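Local coordinates for protein aminotransferase (Bacillus subtilis, PDB 6L1O) that uses pyridoxal-5'-phosphate to transfer amino groups and is encoded in the operon for biosynthesis of the dipeptide antibiotic bacilysin, at residues 151-156 with 178-183; 123-128 with 359-364; 174-179 with 205-210; 235-240 with 248-253. All coordinates share one frame; numbering follows the deposited sequence.

Contact 1 of 4, residues 151-156 with 178-183; sequences NGYLPD and NPTGAV. With PLP (pyridoxal-5'-phosphate), chain E.
Y153 lays its ring against T180 and its CB against A182, and these three residues make most of the contact. T180 CG2 sits almost over the middle of one ring face, 3.7 Å from the centroid and 14° off the normal: a CH-pi contact. The torsion of T180 (chi1 63°) sends the methyl to the ring and leaves OG1 lying between its own backbone N and carbonyl carbon. From there OG1 accepts from A182 N at 3.2 Å, closing an ST turn, and it also bonds to N177 OD1, so the hydroxyl is engaged while the methyl does the packing. A182 packs on the root of the tyrosine, its CB 3.7 Å from Y153 CB and 3.5 Å from G152 O. Y153 is carried on a type I' turn from N151 to L154, which presents the tyrosine to the loop following strand 168-174. The same loop carries N178, whose ND2 donates to PLP O3. W327 of strand 325-329 meets both the Y153 ring and T180, and Y153 O accepts from Y175 OH. One water donates to G152 O and to V183 O, each at 2.7 Å. The direct contact between the loops is therefore van der Waals packing, and their carbonyls, two acceptors, need the water to link them, as befits a contact near the surface.

Contact 2 of 4, residues 123-128 with 359-364; sequences VPNPGY and GSNGKR. With PLP (pyridoxal-5'-phosphate), chain E.
The side chains of N125 and N361 cross at about a right angle, with their amide planes 49° apart, at the place where the central sheet of this class I aminotransferase meets the loop leading into strand 365-369. In the plane of the N125 amide, ND2 donates to S360 OG at 3.0 Å, a nearly straight bond. Further along the same segment the Y128 ring carries the cofactor on one face: PLP C2 lies 3.6 Å above the plane over the ring centre, and Y131 meets Y128 edge-to-face. N125 closes strand 120-125 of the seven-stranded sheet, which fits the large domain of fold-type I PLP enzymes. At the other corner of its amide OD1 takes the backbone N of N361, also at 3.0 Å, with the donor tilted 28° from the carbonyl plane. The extended chi1 of N125 (177°, CG opposite its backbone N) carries the amide to the first turn of the 3-10 segment 360-362, where one side chain serves a hydroxyl and a main-chain N-H together. N361 answers with ND2, which makes a weak bond to N125 O at 3.2 Å. N125 ND2 has a second, weak partner in E144 of the neighbouring strand 141-146. A cis peptide between N125 and P126 turns the chain as it leaves the strand for the cofactor pocket, and G127 is held by backbone bonding to F358. P126 and N361 cross at about a right angle, P126 CD 3.7 Å from N361 CB.

Contact 3 of 4, residues 174-179 with 205-210; sequences NYPNNP and HDFAYG. With PLP (pyridoxal-5'-phosphate), chain E.
The PLP pocket is built here from two neighbouring strand ends, and N174 and D206 lie side by side in it, pointing the same way. N174 ND2 donates to D206 O at 2.9 Å, the acceptor in the amide plane but the donor 39° above the carbonyl plane. Its other end, OD1, takes N178 N and probably helps to place N178. D206 CG lies opposite the backbone N (chi1 -176°), which extends the carboxylate to the cofactor: OD2 of D206 comes within 2.5 Å of PLP N1, and it has a hydrogen bond to Y131 OH. At the hydroxyl on C3, PLP O3 is gripped by N178 ND2 at 2.8 Å and by Y209 OH at 2.6 Å; Y209 OH bonds to Y325 OH as well. H205 NE2 accepts from Y175 N at 3.2 Å while ND1 is hydrogen-bonded to E233. P176, after a cis peptide, sets its CB 4.0 Å from Y209 CB, and one water donates to P176 O and D206 O and accepts from Y209 N. The F207 ring turns its edge to Y175 O. An aspartate at the pyridine nitrogen, with asparagine and tyrosine on the phenolic oxygen, is typical of fold-type I aminotransferases.

Contact 4 of 4, residues 235-240 with 248-253; sequences YSFSKT and MAFAVG. With PLP (pyridoxal-5'-phosphate), chain E.
Backbone bonds knit Y235 to F250 as a hydrogen-bonded antiparallel pair: Y235 N to F250 O at 2.9 Å and F250 N to Y235 O at 2.8 Å. S236 and A249 form the next, non-hydrogen-bonded pair, and F237 N then reaches M248 O at 3.1 Å. Y235 and F250 share a face of the sheet, and F237 joins them in an aromatic cluster. Y235 CB sits over the F250 ring, 3.7 Å from its centroid, a CH-pi contact; the two rings are nearly parallel, 15° apart, but slid so that they barely overlap. F237 CE2 comes to the F250 edge, in plane. The sulfur of M248 stands well above the F237 face in a distant Met-aromatic contact, and M248 CB packs at 3.6 Å on F237 CD2. Strands 231-236 and 249-253 are neighbours in the central sheet of the aminotransferase fold, and S236 ends the first of them as N-cap of the short helix 237-240. Polar bonds gather on that cap. S236 OG, opposite its own backbone N (chi1 180°), is placed to accept from S238 N and donate to PLP O2P at 2.6 Å, while S238 OG donates to PLP O3P at 2.7 Å. G103 N and R247 of the same chain also bond to the cofactor, as does Y66 of the second subunit. A water donates to S238 OG and accepts from M248 N.

Contacts 3 and 4 are buried, contact 2 partly so, and contact 1 lies toward the surface. Contacts 2, 3 and 4 all reach the same mixed sheet, contact 3 nearest the chain's centre and contact 4 toward the 97-100 side; contact 1 shares N178 and P179 with contact 3 and meets contact 2 through T180 and P126. The chemistry follows the place: methyl-on-ring packing and a water bridge in contact 1, side-chain amides at the join to the loop before strand 365-369 in contact 2. Contacts 3 and 4 both direct polar groups to PLP, at the ring and the phosphate respectively, and contact 4 adds strand pairing and aromatics, whereas contact 2 covers a ring face.

Contact 1 of 4, residues 151-156 with 178-183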
# COMPACT_ATOMS: atom_id res chain seq x y z
N ASN B 151 -22.73 -6.90 28.79
CA ASN B 151 -21.31 -6.76 29.18
C ASN B 151 -20.66 -5.47 28.68
O ASN B 151 -19.46 -5.37 28.66
CB ASN B 151 -20.47 -7.94 28.68
CG ASN B 151 -21.06 -9.26 29.05
OD1 ASN B 151 -21.64 -9.40 30.11
ND2 ASN B 151 -20.87 -10.24 28.20
N GLY B 152 -21.48 -4.47 28.30
CA GLY B 152 -20.93 -3.18 27.83
C GLY B 152 -20.17 -3.39 26.52
O GLY B 152 -19.31 -2.64 26.17
N TYR B 153 -20.52 -4.46 25.81
CA TYR B 153 -19.94 -4.78 24.54
C TYR B 153 -18.46 -5.03 24.64
O TYR B 153 -17.72 -4.84 23.69
CB TYR B 153 -20.30 -3.68 23.53
CG TYR B 153 -21.75 -3.58 23.20
CD1 TYR B 153 -22.38 -4.55 22.43
CD2 TYR B 153 -22.47 -2.45 23.52
CE1 TYR B 153 -23.71 -4.41 22.04
CE2 TYR B 153 -23.79 -2.31 23.15
CZ TYR B 153 -24.40 -3.30 22.42
OH TYR B 153 -25.71 -3.13 22.05
N LEU B 154 -18.01 -5.49 25.82
CA LEU B 154 -16.67 -6.00 26.01
C LEU B 154 -16.69 -7.56 26.01
O LEU B 154 -17.62 -8.16 26.53
CB LEU B 154 -16.15 -5.50 27.33
CG LEU B 154 -16.03 -3.98 27.54
CD1 LEU B 154 -15.58 -3.70 28.98
CD2 LEU B 154 -15.05 -3.40 26.53
N PRO B 155 -15.69 -8.21 25.40
CA PRO B 155 -15.73 -9.67 25.30
C PRO B 155 -15.46 -10.27 26.70
O PRO B 155 -14.77 -9.66 27.52
CB PRO B 155 -14.56 -9.97 24.37
CG PRO B 155 -13.58 -8.89 24.66
CD PRO B 155 -14.43 -7.67 24.86
N ASP B 156 -16.05 -11.43 26.96
CA ASP B 156 -15.74 -12.24 28.14
C ASP B 156 -14.74 -13.32 27.71
O ASP B 156 -15.11 -14.31 27.05
CB ASP B 156 -17.02 -12.87 28.70
CG ASP B 156 -16.79 -13.61 30.02
OD1 ASP B 156 -15.61 -13.92 30.38
OD2 ASP B 156 -17.81 -13.89 30.69
N ASN B 178 -16.55 0.39 16.81
CA ASN B 178 -17.34 0.41 15.60
C ASN B 178 -17.91 -1.00 15.50
O ASN B 178 -17.18 -1.93 15.32
CB ASN B 178 -16.44 0.72 14.40
CG ASN B 178 -17.18 0.70 13.08
OD1 ASN B 178 -18.39 0.46 13.00
ND2 ASN B 178 -16.42 0.90 11.99
N PRO B 179 -19.24 -1.16 15.58
CA PRO B 179 -20.26 -0.15 15.43
C PRO B 179 -21.00 0.30 16.70
O PRO B 179 -21.91 1.04 16.55
CB PRO B 179 -21.23 -0.87 14.52
CG PRO B 179 -21.27 -2.22 15.14
CD PRO B 179 -19.84 -2.52 15.51
N THR B 180 -20.62 -0.18 17.90
CA THR B 180 -21.50 -0.07 19.02
C THR B 180 -21.39 1.25 19.75
O THR B 180 -22.31 1.60 20.42
CB THR B 180 -21.34 -1.19 20.06
OG1 THR B 180 -20.04 -1.15 20.65
CG2 THR B 180 -21.67 -2.55 19.50
N GLY B 181 -20.27 1.94 19.64
CA GLY B 181 -20.04 3.16 20.37
C GLY B 181 -19.46 2.91 21.73
O GLY B 181 -19.17 3.84 22.48
N ALA B 182 -19.23 1.63 22.09
CA ALA B 182 -18.80 1.33 23.45
C ALA B 182 -17.33 1.70 23.64
O ALA B 182 -16.58 1.79 22.69
CB ALA B 182 -19.01 -0.17 23.73
N VAL B 183 -16.93 1.85 24.88
CA VAL B 183 -15.59 2.27 25.25
C VAL B 183 -15.00 1.29 26.24
O VAL B 183 -15.72 0.54 26.82
CB VAL B 183 -15.58 3.70 25.83
CG1 VAL B 183 -15.91 4.73 24.73
CG2 VAL B 183 -16.54 3.83 27.01
N1 PLP E . -10.75 0.55 12.09
C2 PLP E . -12.07 0.81 12.19
C2A PLP E . -12.97 -0.00 13.08
C3 PLP E . -12.67 1.83 11.36
O3 PLP E . -13.98 2.12 11.37
C4 PLP E . -11.78 2.58 10.56
C4A PLP E . -12.47 3.35 9.46
C5 PLP E . -10.36 2.24 10.51
C6 PLP E . -9.90 1.23 11.33
C5A PLP E . -9.36 3.04 9.73
O4P PLP E . -9.50 3.03 8.37
P PLP E . -8.31 3.67 7.44
O1P PLP E . -7.97 2.58 6.49
O2P PLP E . -7.17 4.19 8.28
O3P PLP E . -8.99 4.83 6.76
O HOH W 1 -17.90 -0.89 27.67

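Contact 2 of 4, residues 123-128 with 359-364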
# COMPACT_ATOMS: atom_id res chain seq x y z
N VAL B 123 -12.00 -12.79 16.83
CA VAL B 123 -12.59 -11.59 16.28
C VAL B 123 -13.91 -11.26 16.97
O VAL B 123 -14.76 -12.13 17.14
CB VAL B 123 -12.86 -11.72 14.76
CG1 VAL B 123 -13.54 -10.48 14.20
CG2 VAL B 123 -11.58 -11.95 13.99
N PRO B 124 -14.10 -9.98 17.36
CA PRO B 124 -15.37 -9.59 18.01
C PRO B 124 -16.56 -9.64 17.08
O PRO B 124 -16.48 -9.37 15.87
CB PRO B 124 -15.06 -8.16 18.54
CG PRO B 124 -14.01 -7.68 17.66
CD PRO B 124 -13.14 -8.86 17.34
N ASN B 125 -17.72 -9.97 17.67
CA ASN B 125 -19.01 -10.01 16.95
C ASN B 125 -19.98 -9.26 17.87
O ASN B 125 -20.34 -9.76 18.94
CB ASN B 125 -19.42 -11.46 16.66
CG ASN B 125 -20.75 -11.60 15.98
OD1 ASN B 125 -21.41 -10.64 15.63
ND2 ASN B 125 -21.18 -12.84 15.80
N PRO B 126 -20.39 -8.05 17.48
CA PRO B 126 -20.10 -7.38 16.18
C PRO B 126 -18.71 -6.83 16.07
O PRO B 126 -18.07 -6.59 17.06
CB PRO B 126 -21.14 -6.26 16.10
CG PRO B 126 -21.59 -6.04 17.47
CD PRO B 126 -21.43 -7.32 18.23
N GLY B 127 -18.26 -6.62 14.83
CA GLY B 127 -16.91 -6.13 14.60
C GLY B 127 -16.76 -5.58 13.17
O GLY B 127 -17.47 -5.97 12.24
N TYR B 128 -15.81 -4.69 13.02
CA TYR B 128 -15.41 -4.17 11.71
C TYR B 128 -15.20 -5.32 10.70
O TYR B 128 -14.30 -6.14 10.87
CB TYR B 128 -14.14 -3.42 11.91
CG TYR B 128 -13.65 -2.55 10.82
CD1 TYR B 128 -14.49 -1.57 10.25
CD2 TYR B 128 -12.32 -2.59 10.41
CE1 TYR B 128 -14.04 -0.73 9.27
CE2 TYR B 128 -11.84 -1.71 9.43
CZ TYR B 128 -12.69 -0.78 8.90
OH TYR B 128 -12.25 0.08 7.94
N GLY B 359 -21.69 -8.78 11.74
CA GLY B 359 -21.74 -10.14 12.29
C GLY B 359 -23.13 -10.43 12.81
O GLY B 359 -23.99 -9.56 12.94
N SER B 360 -23.36 -11.69 13.17
CA SER B 360 -24.70 -12.14 13.59
C SER B 360 -25.25 -11.41 14.81
O SER B 360 -26.45 -11.24 14.96
CB SER B 360 -24.66 -13.66 13.85
OG SER B 360 -23.76 -13.94 14.86
N ASN B 361 -24.37 -10.96 15.70
CA ASN B 361 -24.82 -10.22 16.87
C ASN B 361 -25.29 -8.81 16.61
O ASN B 361 -25.74 -8.16 17.54
CB ASN B 361 -23.76 -10.19 17.96
CG ASN B 361 -23.76 -11.44 18.74
OD1 ASN B 361 -24.80 -11.83 19.25
ND2 ASN B 361 -22.58 -12.10 18.85
N GLY B 362 -25.21 -8.37 15.36
CA GLY B 362 -25.78 -7.12 14.93
C GLY B 362 -27.12 -7.18 14.23
O GLY B 362 -27.61 -6.17 13.75
N LYS B 363 -27.74 -8.36 14.16
CA LYS B 363 -28.92 -8.57 13.33
C LYS B 363 -30.17 -7.73 13.70
O LYS B 363 -31.01 -7.54 12.85
CB LYS B 363 -29.36 -10.07 13.34
N ARG B 364 -30.26 -7.23 14.92
CA ARG B 364 -31.40 -6.41 15.31
C ARG B 364 -31.05 -4.91 15.55
O ARG B 364 -31.78 -4.19 16.21
CB ARG B 364 -32.07 -7.02 16.56
CG ARG B 364 -32.66 -8.41 16.28
CD ARG B 364 -33.86 -8.72 17.17
NE ARG B 364 -34.92 -7.72 16.99
CZ ARG B 364 -35.76 -7.66 15.96
NH1 ARG B 364 -35.71 -8.54 14.97
NH2 ARG B 364 -36.65 -6.68 15.89
N1 PLP E . -10.75 0.55 12.09
C2 PLP E . -12.07 0.81 12.19
C2A PLP E . -12.97 -0.00 13.08
C3 PLP E . -12.67 1.83 11.36
O3 PLP E . -13.98 2.12 11.37
C4 PLP E . -11.78 2.58 10.56
C4A PLP E . -12.47 3.35 9.46
C5 PLP E . -10.36 2.24 10.51
C6 PLP E . -9.90 1.23 11.33
C5A PLP E . -9.36 3.04 9.73
O4P PLP E . -9.50 3.03 8.37
P PLP E . -8.31 3.67 7.44
O1P PLP E . -7.97 2.58 6.49
O2P PLP E . -7.17 4.19 8.28
O3P PLP E . -8.99 4.83 6.76

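Contact 3 of 4, residues 174-179 with 205-210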
# COMPACT_ATOMS: atom_id res chain seq x y z
N ASN B 174 -11.32 -3.42 19.42
CA ASN B 174 -11.57 -2.11 18.86
C ASN B 174 -12.38 -1.23 19.80
O ASN B 174 -13.60 -1.34 19.85
CB ASN B 174 -12.29 -2.31 17.53
CG ASN B 174 -12.77 -1.04 16.90
OD1 ASN B 174 -13.87 -0.97 16.41
ND2 ASN B 174 -11.94 -0.01 16.92
N TYR B 175 -11.72 -0.35 20.54
CA TYR B 175 -12.40 0.62 21.45
C TYR B 175 -11.75 1.99 21.38
O TYR B 175 -10.53 2.10 21.45
CB TYR B 175 -12.51 0.09 22.90
CG TYR B 175 -13.24 -1.26 22.95
CD1 TYR B 175 -14.62 -1.32 23.00
CD2 TYR B 175 -12.54 -2.44 22.85
CE1 TYR B 175 -15.26 -2.50 22.99
CE2 TYR B 175 -13.20 -3.65 22.82
CZ TYR B 175 -14.55 -3.68 22.88
OH TYR B 175 -15.22 -4.89 22.82
N PRO B 176 -12.55 3.05 21.26
CA PRO B 176 -14.02 3.14 21.10
C PRO B 176 -14.48 2.37 19.93
O PRO B 176 -13.80 2.36 18.91
CB PRO B 176 -14.27 4.66 20.95
CG PRO B 176 -13.10 5.28 21.59
CD PRO B 176 -11.95 4.39 21.19
N ASN B 177 -15.62 1.69 20.04
CA ASN B 177 -16.00 0.58 19.14
C ASN B 177 -16.90 0.93 17.95
O ASN B 177 -17.88 1.66 18.07
CB ASN B 177 -16.68 -0.49 19.97
CG ASN B 177 -17.09 -1.70 19.19
OD1 ASN B 177 -18.23 -1.84 18.79
ND2 ASN B 177 -16.16 -2.56 18.92
N ASN B 178 -16.55 0.39 16.81
CA ASN B 178 -17.34 0.41 15.60
C ASN B 178 -17.91 -1.00 15.50
O ASN B 178 -17.18 -1.93 15.32
CB ASN B 178 -16.44 0.72 14.40
CG ASN B 178 -17.18 0.70 13.08
OD1 ASN B 178 -18.39 0.46 13.00
ND2 ASN B 178 -16.42 0.90 11.99
N PRO B 179 -19.24 -1.16 15.58
CA PRO B 179 -20.26 -0.15 15.43
C PRO B 179 -21.00 0.30 16.70
O PRO B 179 -21.91 1.04 16.55
CB PRO B 179 -21.23 -0.87 14.52
CG PRO B 179 -21.27 -2.22 15.14
CD PRO B 179 -19.84 -2.52 15.51
N HIS B 205 -4.80 -3.89 18.88
CA HIS B 205 -5.92 -3.02 19.24
C HIS B 205 -6.12 -1.96 18.17
O HIS B 205 -5.15 -1.25 17.83
CB HIS B 205 -5.68 -2.36 20.58
CG HIS B 205 -6.79 -1.45 20.99
ND1 HIS B 205 -6.61 -0.11 21.19
CD2 HIS B 205 -8.10 -1.69 21.14
CE1 HIS B 205 -7.76 0.44 21.49
NE2 HIS B 205 -8.68 -0.49 21.47
N ASP B 206 -7.33 -1.85 17.68
CA ASP B 206 -7.67 -0.93 16.61
C ASP B 206 -8.15 0.37 17.31
O ASP B 206 -9.26 0.42 17.88
CB ASP B 206 -8.74 -1.56 15.70
CG ASP B 206 -9.08 -0.72 14.48
OD1 ASP B 206 -8.64 0.45 14.38
OD2 ASP B 206 -9.83 -1.23 13.61
N PHE B 207 -7.33 1.41 17.24
CA PHE B 207 -7.58 2.64 17.95
C PHE B 207 -8.00 3.77 16.98
O PHE B 207 -7.73 4.93 17.22
CB PHE B 207 -6.33 2.99 18.79
CG PHE B 207 -6.56 3.83 20.01
CD1 PHE B 207 -7.73 3.75 20.74
CD2 PHE B 207 -5.53 4.65 20.51
CE1 PHE B 207 -7.91 4.45 21.89
CE2 PHE B 207 -5.71 5.37 21.70
CZ PHE B 207 -6.89 5.27 22.41
N ALA B 208 -8.77 3.42 15.95
CA ALA B 208 -9.21 4.35 14.94
C ALA B 208 -10.03 5.52 15.48
O ALA B 208 -9.95 6.61 14.94
CB ALA B 208 -10.01 3.65 13.88
N TYR B 209 -10.75 5.30 16.60
CA TYR B 209 -11.62 6.32 17.17
C TYR B 209 -11.07 6.82 18.50
O TYR B 209 -11.80 7.40 19.35
CB TYR B 209 -13.09 5.80 17.28
CG TYR B 209 -13.65 5.40 15.97
CD1 TYR B 209 -14.23 6.36 15.09
CD2 TYR B 209 -13.55 4.09 15.50
CE1 TYR B 209 -14.68 6.00 13.86
CE2 TYR B 209 -14.02 3.74 14.26
CZ TYR B 209 -14.58 4.70 13.44
OH TYR B 209 -15.02 4.39 12.21
N GLY B 210 -9.76 6.65 18.68
CA GLY B 210 -9.06 7.04 19.89
C GLY B 210 -9.13 8.48 20.29
O GLY B 210 -8.76 8.81 21.41
N1 PLP E . -10.75 0.55 12.09
C2 PLP E . -12.07 0.81 12.19
C2A PLP E . -12.97 -0.00 13.08
C3 PLP E . -12.67 1.83 11.36
O3 PLP E . -13.98 2.12 11.37
C4 PLP E . -11.78 2.58 10.56
C4A PLP E . -12.47 3.35 9.46
C5 PLP E . -10.36 2.24 10.51
C6 PLP E . -9.90 1.23 11.33
C5A PLP E . -9.36 3.04 9.73
O4P PLP E . -9.50 3.03 8.37
P PLP E . -8.31 3.67 7.44
O1P PLP E . -7.97 2.58 6.49
O2P PLP E . -7.17 4.19 8.28
O3P PLP E . -8.99 4.83 6.76
O HOH W 2 -11.19 2.75 18.06

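Contact 4 of 4, residues 235-240 with 248-253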
# COMPACT_ATOMS: atom_id res chain seq x y z
N TYR B 235 -3.16 3.01 14.92
CA TYR B 235 -3.65 4.38 14.99
C TYR B 235 -3.80 4.91 13.56
O TYR B 235 -2.84 4.86 12.79
CB TYR B 235 -2.70 5.28 15.79
CG TYR B 235 -3.34 6.62 16.15
CD1 TYR B 235 -4.04 6.79 17.36
CD2 TYR B 235 -3.44 7.64 15.22
CE1 TYR B 235 -4.68 7.99 17.68
CE2 TYR B 235 -4.11 8.82 15.52
CZ TYR B 235 -4.73 8.99 16.76
OH TYR B 235 -5.40 10.18 17.02
N SER B 236 -4.98 5.41 13.21
CA SER B 236 -5.24 6.03 11.88
C SER B 236 -5.35 7.56 11.91
O SER B 236 -5.87 8.16 12.85
CB SER B 236 -6.52 5.43 11.30
OG SER B 236 -6.80 6.02 10.02
N PHE B 237 -4.92 8.21 10.83
CA PHE B 237 -5.12 9.63 10.68
C PHE B 237 -6.55 9.94 10.22
O PHE B 237 -6.98 11.06 10.31
CB PHE B 237 -4.07 10.22 9.72
CG PHE B 237 -2.70 10.36 10.33
CD1 PHE B 237 -2.26 11.53 10.89
CD2 PHE B 237 -1.86 9.25 10.36
CE1 PHE B 237 -1.00 11.61 11.52
CE2 PHE B 237 -0.60 9.32 10.94
CZ PHE B 237 -0.18 10.49 11.55
N SER B 238 -7.28 8.92 9.76
CA SER B 238 -8.50 9.11 8.99
C SER B 238 -9.58 9.81 9.75
O SER B 238 -10.08 10.84 9.31
CB SER B 238 -9.03 7.77 8.41
OG SER B 238 -8.07 7.21 7.53
N LYS B 239 -9.87 9.32 10.96
CA LYS B 239 -10.97 9.88 11.74
C LYS B 239 -10.52 11.05 12.60
O LYS B 239 -11.21 12.01 12.74
CB LYS B 239 -11.60 8.79 12.62
CG LYS B 239 -12.07 7.55 11.85
CD LYS B 239 -12.73 7.90 10.52
CE LYS B 239 -13.23 6.72 9.77
NZ LYS B 239 -12.54 5.48 10.13
N THR B 240 -9.34 10.95 13.21
CA THR B 240 -8.89 11.96 14.13
C THR B 240 -8.74 13.31 13.46
O THR B 240 -9.11 14.33 14.01
CB THR B 240 -7.54 11.57 14.77
OG1 THR B 240 -7.74 10.38 15.55
CG2 THR B 240 -7.06 12.68 15.70
N MET B 248 -3.09 7.33 5.71
CA MET B 248 -1.96 7.23 6.62
C MET B 248 -2.36 6.63 7.95
O MET B 248 -3.45 6.92 8.47
CB MET B 248 -1.31 8.60 6.82
CG MET B 248 -0.48 9.04 5.57
SD MET B 248 0.47 10.51 5.90
CE MET B 248 -0.82 11.67 5.98
N ALA B 249 -1.48 5.78 8.50
CA ALA B 249 -1.72 5.13 9.75
C ALA B 249 -0.39 4.63 10.31
O ALA B 249 0.62 4.61 9.59
CB ALA B 249 -2.72 3.98 9.56
N PHE B 250 -0.37 4.27 11.59
CA PHE B 250 0.83 3.68 12.13
C PHE B 250 0.51 2.64 13.16
O PHE B 250 -0.62 2.59 13.65
CB PHE B 250 1.80 4.76 12.66
CG PHE B 250 1.22 5.63 13.73
CD1 PHE B 250 1.21 5.22 15.08
CD2 PHE B 250 0.65 6.85 13.42
CE1 PHE B 250 0.67 6.02 16.08
CE2 PHE B 250 0.10 7.64 14.41
CZ PHE B 250 0.12 7.25 15.73
N ALA B 251 1.47 1.74 13.41
CA ALA B 251 1.39 0.84 14.54
C ALA B 251 2.43 1.20 15.56
O ALA B 251 3.59 1.55 15.19
CB ALA B 251 1.55 -0.60 14.15
N VAL B 252 2.04 1.13 16.83
CA VAL B 252 2.98 1.30 17.92
C VAL B 252 2.84 0.09 18.83
O VAL B 252 1.71 -0.38 19.09
CB VAL B 252 2.78 2.57 18.73
CG1 VAL B 252 3.47 3.73 18.09
CG2 VAL B 252 1.29 2.88 18.93
N GLY B 253 3.97 -0.43 19.30
CA GLY B 253 3.96 -1.51 20.28
C GLY B 253 5.21 -2.39 20.24
O GLY B 253 6.30 -1.90 20.01
N1 PLP E . -10.75 0.55 12.09
C2 PLP E . -12.07 0.81 12.19
C2A PLP E . -12.97 -0.00 13.08
C3 PLP E . -12.67 1.83 11.36
O3 PLP E . -13.98 2.12 11.37
C4 PLP E . -11.78 2.58 10.56
C4A PLP E . -12.47 3.35 9.46
C5 PLP E . -10.36 2.24 10.51
C6 PLP E . -9.90 1.23 11.33
C5A PLP E . -9.36 3.04 9.73
O4P PLP E . -9.50 3.03 8.37
P PLP E . -8.31 3.67 7.44
O1P PLP E . -7.97 2.58 6.49
O2P PLP E . -7.17 4.19 8.28
O3P PLP E . -8.99 4.83 6.76
O HOH W 3 -5.74 8.29 6.46